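Local atomic coordinates of HigA antitoxin (Streptococcus pneumoniae TIGR4, PDB entry 6AF4), a protein that probably binds DNA through a helix-turn-helix domain and serves as the antitoxin of a HigBA toxin-antitoxin pair. Residues L50-M64 / L73-K85. Numbering follows the deposited sequence.
Sequences LEEMSGVSQPVIARM and LDTVLKVLASLGK
Val79 packs both its methyls against Leu50, Ile61 and Met64, with Val56 a little farther off. CG1 of Val79 lies 3.6 Å from Ile61 CD1 and also meets Leu50 CD2, which comes across it at about a right angle. CG2 meets Met64 SD at 3.8 Å, the two side chains reaching toward each other tip to tip. Met64 is extended, its CG anti to the backbone N (chi1 178°). This carries CE past Val79 to the preceding turn of helix 73-82, where it lies 3.6 Å from Val76 CA. Leu50 sends its other methyl, CD1, to Leu83 CD1 and Ser82 CB. At the other side of the patch, Val56 CG2 rests on the aliphatic part of Lys78, 3.9 Å from CD.

Helices 50-54 and 58-64 are the two helices of the helix-turn-helix, and helix 73-82 crosses both at steep angles, 107° and 95°. The C-terminal end of helix 50-54 comes close to helix 73-82 at Ser54, whose CB lies 3.3 Å from Ser82 OG. Gly55 then takes positive phi to leave the first helix. Leu36 of helix 20-40 also touches Leu50 and Ile61, and Ile32 touches Met64.

The hydroxyls of Ser54 and Ser82 bond within their own segments. Ser54 OG donates to Leu50 O at 2.7 Å and accepts from Val56 N, forming an ST turn. Ser82 OG donates to Lys78 O. With both serine hydroxyls engaged locally, the two segments meet mainly through apolar packing, which probably helps set how the two helices sit on helix 73-82 in this probable DNA-binding domain.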
loop_
_atom_site.group_PDB
_atom_site.type_symbol
_atom_site.label_atom_id
_atom_site.label_comp_id
_atom_site.label_asym_id
_atom_site.label_seq_id
_atom_site.Cartn_x
_atom_site.Cartn_y
_atom_site.Cartn_z
ATOM N N LEU H 50 7.963 1.127 -18.534
ATOM C CA LEU H 50 7.225 0.623 -17.390
ATOM C C LEU H 50 5.730 0.895 -17.539
ATOM O O LEU H 50 4.897 0.142 -17.030
ATOM C CB LEU H 50 7.758 1.260 -16.105
ATOM C CG LEU H 50 7.101 0.848 -14.790
ATOM C CD1 LEU H 50 7.007 -0.661 -14.723
ATOM C CD2 LEU H 50 7.905 1.390 -13.632
ATOM N N GLU H 51 5.400 1.971 -18.247
ATOM C CA GLU H 51 4.007 2.337 -18.482
ATOM C C GLU H 51 3.241 1.216 -19.179
ATOM O O GLU H 51 2.163 0.824 -18.733
ATOM C CB GLU H 51 3.907 3.623 -19.311
ATOM C CG GLU H 51 2.487 3.912 -19.794
ATOM C CD GLU H 51 2.368 5.210 -20.574
ATOM O OE1 GLU H 51 3.183 5.434 -21.494
ATOM O OE2 GLU H 51 1.449 6.003 -20.272
ATOM N N GLU H 52 3.801 0.701 -20.270
ATOM C CA GLU H 52 3.127 -0.335 -21.045
ATOM C C GLU H 52 3.311 -1.729 -20.448
ATOM O O GLU H 52 2.521 -2.633 -20.725
ATOM C CB GLU H 52 3.612 -0.315 -22.497
ATOM C CG GLU H 52 4.999 -0.888 -22.724
ATOM C CD GLU H 52 5.674 -0.289 -23.944
ATOM O OE1 GLU H 52 4.963 0.314 -24.774
ATOM O OE2 GLU H 52 6.909 -0.427 -24.079
ATOM N N MET H 53 4.344 -1.908 -19.630
ATOM C CA MET H 53 4.529 -3.175 -18.928
ATOM C C MET H 53 3.448 -3.355 -17.865
ATOM O O MET H 53 2.855 -4.426 -17.743
ATOM C CB MET H 53 5.915 -3.258 -18.278
ATOM C CG MET H 53 7.070 -3.491 -19.243
ATOM S SD MET H 53 8.669 -3.565 -18.400
ATOM C CE MET H 53 8.584 -5.179 -17.629
ATOM N N SER H 54 3.206 -2.299 -17.093
ATOM C CA SER H 54 2.289 -2.360 -15.959
ATOM C C SER H 54 0.850 -1.953 -16.277
ATOM O O SER H 54 -0.053 -2.170 -15.468
ATOM C CB SER H 54 2.816 -1.473 -14.832
ATOM O OG SER H 54 2.878 -0.119 -15.252
ATOM N N GLY H 55 0.632 -1.362 -17.449
ATOM C CA GLY H 55 -0.677 -0.837 -17.792
ATOM C C GLY H 55 -1.013 0.457 -17.066
ATOM O O GLY H 55 -2.045 1.076 -17.329
ATOM N N VAL H 56 -0.142 0.863 -16.147
ATOM C CA VAL H 56 -0.299 2.116 -15.415
ATOM C C VAL H 56 0.303 3.260 -16.226
ATOM O O VAL H 56 1.374 3.107 -16.812
ATOM C CB VAL H 56 0.371 2.041 -14.025
ATOM C CG1 VAL H 56 0.300 3.382 -13.312
ATOM C CG2 VAL H 56 -0.271 0.948 -13.185
ATOM N N SER H 57 -0.376 4.404 -16.265
ATOM C CA SER H 57 0.063 5.491 -17.133
ATOM C C SER H 57 1.294 6.209 -16.588
ATOM O O SER H 57 1.728 5.959 -15.464
ATOM C CB SER H 57 -1.072 6.496 -17.336
ATOM O OG SER H 57 -1.470 7.067 -16.103
ATOM N N GLN H 58 1.841 7.114 -17.396
ATOM C CA GLN H 58 3.051 7.851 -17.035
ATOM C C GLN H 58 2.861 8.926 -15.950
ATOM O O GLN H 58 3.703 9.052 -15.064
ATOM C CB GLN H 58 3.684 8.470 -18.285
ATOM C CG GLN H 58 5.156 8.801 -18.102
ATOM C CD GLN H 58 5.948 8.692 -19.389
ATOM O OE1 GLN H 58 5.838 7.704 -20.117
ATOM N NE2 GLN H 58 6.758 9.706 -19.673
ATOM N N PRO H 59 1.786 9.735 -16.029
ATOM C CA PRO H 59 1.635 10.700 -14.931
ATOM C C PRO H 59 1.407 10.030 -13.578
ATOM O O PRO H 59 1.852 10.551 -12.556
ATOM C CB PRO H 59 0.405 11.514 -15.346
ATOM C CG PRO H 59 0.364 11.397 -16.828
ATOM C CD PRO H 59 0.831 10.002 -17.121
ATOM N N VAL H 60 0.728 8.887 -13.578
ATOM C CA VAL H 60 0.424 8.173 -12.344
ATOM C C VAL H 60 1.688 7.575 -11.719
ATOM O O VAL H 60 1.877 7.642 -10.503
ATOM C CB VAL H 60 -0.623 7.059 -12.583
ATOM C CG1 VAL H 60 -0.804 6.205 -11.338
ATOM C CG2 VAL H 60 -1.952 7.668 -13.008
ATOM N N ILE H 61 2.559 7.002 -12.547
ATOM C CA ILE H 61 3.809 6.443 -12.041
ATOM C C ILE H 61 4.756 7.571 -11.611
ATOM O O ILE H 61 5.532 7.415 -10.664
ATOM C CB ILE H 61 4.498 5.523 -13.088
ATOM C CG1 ILE H 61 5.827 4.985 -12.559
ATOM C CG2 ILE H 61 4.745 6.251 -14.379
ATOM C CD1 ILE H 61 5.678 4.074 -11.372
ATOM N N ALA H 62 4.669 8.712 -12.288
ATOM C CA ALA H 62 5.486 9.874 -11.945
ATOM C C ALA H 62 5.188 10.357 -10.528
ATOM O O ALA H 62 6.104 10.557 -9.727
ATOM C CB ALA H 62 5.261 10.998 -12.944
ATOM N N ARG H 63 3.907 10.541 -10.225
ATOM C CA ARG H 63 3.485 10.967 -8.894
ATOM C C ARG H 63 3.719 9.881 -7.856
ATOM O O ARG H 63 3.837 10.163 -6.669
ATOM C CB ARG H 63 2.008 11.360 -8.889
ATOM C CG ARG H 63 1.669 12.553 -9.753
ATOM C CD ARG H 63 0.170 12.776 -9.762
ATOM N NE ARG H 63 -0.543 11.614 -9.238
ATOM C CZ ARG H 63 -1.533 10.996 -9.874
ATOM N NH1 ARG H 63 -1.929 11.426 -11.065
ATOM N NH2 ARG H 63 -2.123 9.944 -9.322
ATOM N N MET H 64 3.763 8.634 -8.301
ATOM C CA MET H 64 4.035 7.532 -7.393
ATOM C C MET H 64 5.479 7.604 -6.907
ATOM O O MET H 64 5.798 7.182 -5.796
ATOM C CB MET H 64 3.763 6.197 -8.077
ATOM C CG MET H 64 4.070 4.990 -7.222
ATOM S SD MET H 64 3.871 3.468 -8.152
ATOM C CE MET H 64 4.521 2.274 -6.989
ATOM N N LEU H 73 -3.255 1.351 -3.603
ATOM C CA LEU H 73 -2.591 0.105 -3.402
ATOM C C LEU H 73 -2.496 -0.699 -4.674
ATOM O O LEU H 73 -1.579 -1.446 -4.849
ATOM C CB LEU H 73 -3.322 -0.657 -2.327
ATOM C CG LEU H 73 -2.733 -1.949 -1.825
ATOM C CD1 LEU H 73 -1.358 -1.718 -1.237
ATOM C CD2 LEU H 73 -3.688 -2.450 -0.768
ATOM N N ASP H 74 -3.492 -0.590 -5.525
ATOM C CA ASP H 74 -3.605 -1.387 -6.713
ATOM C C ASP H 74 -2.561 -1.019 -7.731
ATOM O O ASP H 74 -2.000 -1.865 -8.374
ATOM C CB ASP H 74 -5.016 -1.304 -7.264
ATOM C CG ASP H 74 -5.984 -2.133 -6.471
ATOM O OD1 ASP H 74 -5.549 -3.069 -5.788
ATOM O OD2 ASP H 74 -7.180 -1.845 -6.523
ATOM N N THR H 75 -2.310 0.269 -7.854
ATOM C CA THR H 75 -1.307 0.780 -8.773
ATOM C C THR H 75 0.099 0.391 -8.322
ATOM O O THR H 75 0.938 0.021 -9.141
ATOM C CB THR H 75 -1.398 2.310 -8.892
ATOM O OG1 THR H 75 -1.069 2.908 -7.631
ATOM C CG2 THR H 75 -2.806 2.727 -9.285
ATOM N N VAL H 76 0.347 0.477 -7.017
ATOM C CA VAL H 76 1.640 0.108 -6.448
ATOM C C VAL H 76 1.957 -1.355 -6.727
ATOM O O VAL H 76 3.060 -1.688 -7.159
ATOM C CB VAL H 76 1.688 0.348 -4.921
ATOM C CG1 VAL H 76 3.008 -0.143 -4.339
ATOM C CG2 VAL H 76 1.486 1.814 -4.608
ATOM N N LEU H 77 0.978 -2.222 -6.480
ATOM C CA LEU H 77 1.133 -3.653 -6.719
ATOM C C LEU H 77 1.369 -3.959 -8.196
ATOM O O LEU H 77 2.110 -4.883 -8.531
ATOM C CB LEU H 77 -0.097 -4.414 -6.215
ATOM C CG LEU H 77 -0.290 -4.486 -4.698
ATOM C CD1 LEU H 77 -1.699 -4.955 -4.354
ATOM C CD2 LEU H 77 0.749 -5.399 -4.067
ATOM N N LYS H 78 0.741 -3.180 -9.073
ATOM C CA LYS H 78 0.922 -3.334 -10.514
ATOM C C LYS H 78 2.339 -2.965 -10.942
ATOM O O LYS H 78 3.006 -3.727 -11.645
ATOM C CB LYS H 78 -0.082 -2.474 -11.286
ATOM C CG LYS H 78 -1.493 -3.037 -11.349
ATOM C CD LYS H 78 -2.346 -2.239 -12.326
ATOM C CE LYS H 78 -3.818 -2.591 -12.205
ATOM N NZ LYS H 78 -4.647 -1.800 -13.157
ATOM N N VAL H 79 2.786 -1.787 -10.522
ATOM C CA VAL H 79 4.117 -1.303 -10.870
ATOM C C VAL H 79 5.201 -2.227 -10.321
ATOM O O VAL H 79 6.160 -2.555 -11.021
ATOM C CB VAL H 79 4.345 0.129 -10.351
ATOM C CG1 VAL H 79 5.789 0.551 -10.564
ATOM C CG2 VAL H 79 3.391 1.097 -11.036
ATOM N N LEU H 80 5.036 -2.658 -9.074
ATOM C CA LEU H 80 6.000 -3.558 -8.443
ATOM C C LEU H 80 6.067 -4.914 -9.147
ATOM O O LEU H 80 7.141 -5.501 -9.273
ATOM C CB LEU H 80 5.660 -3.755 -6.963
ATOM C CG LEU H 80 5.939 -2.580 -6.023
ATOM C CD1 LEU H 80 5.509 -2.917 -4.603
ATOM C CD2 LEU H 80 7.409 -2.190 -6.063
ATOM N N ALA H 81 4.915 -5.405 -9.598
ATOM C CA ALA H 81 4.832 -6.710 -10.249
ATOM C C ALA H 81 5.676 -6.760 -11.518
ATOM O O ALA H 81 6.315 -7.772 -11.809
ATOM C CB ALA H 81 3.388 -7.053 -10.564
ATOM N N SER H 82 5.673 -5.661 -12.265
ATOM C CA SER H 82 6.482 -5.548 -13.473
ATOM C C SER H 82 7.969 -5.622 -13.141
ATOM O O SER H 82 8.779 -6.063 -13.960
ATOM C CB SER H 82 6.176 -4.237 -14.201
ATOM O OG SER H 82 4.782 -4.058 -14.373
ATOM N N LEU H 83 8.316 -5.189 -11.934
ATOM C CA LEU H 83 9.709 -5.114 -11.503
ATOM C C LEU H 83 10.135 -6.350 -10.715
ATOM O O LEU H 83 11.285 -6.457 -10.289
ATOM C CB LEU H 83 9.940 -3.855 -10.662
ATOM C CG LEU H 83 10.227 -2.534 -11.383
ATOM C CD1 LEU H 83 9.151 -2.194 -12.389
ATOM C CD2 LEU H 83 10.376 -1.405 -10.380
ATOM N N GLY H 84 9.202 -7.274 -10.514
ATOM C CA GLY H 84 9.508 -8.517 -9.832
ATOM C C GLY H 84 9.326 -8.468 -8.329
ATOM O O GLY H 84 9.748 -9.382 -7.623
ATOM N N LYS H 85 8.703 -7.403 -7.833
ATOM C CA LYS H 85 8.401 -7.309 -6.407
ATOM C C LYS H 85 6.904 -7.155 -6.156
ATOM O O LYS H 85 6.118 -7.041 -7.100
ATOM C CB LYS H 85 9.151 -6.135 -5.770
ATOM C CG LYS H 85 10.593 -6.435 -5.391
ATOM C CD LYS H 85 11.546 -6.175 -6.541
ATOM C CE LYS H 85 12.987 -6.358 -6.098
ATOM N NZ LYS H 85 13.951 -5.870 -7.122
#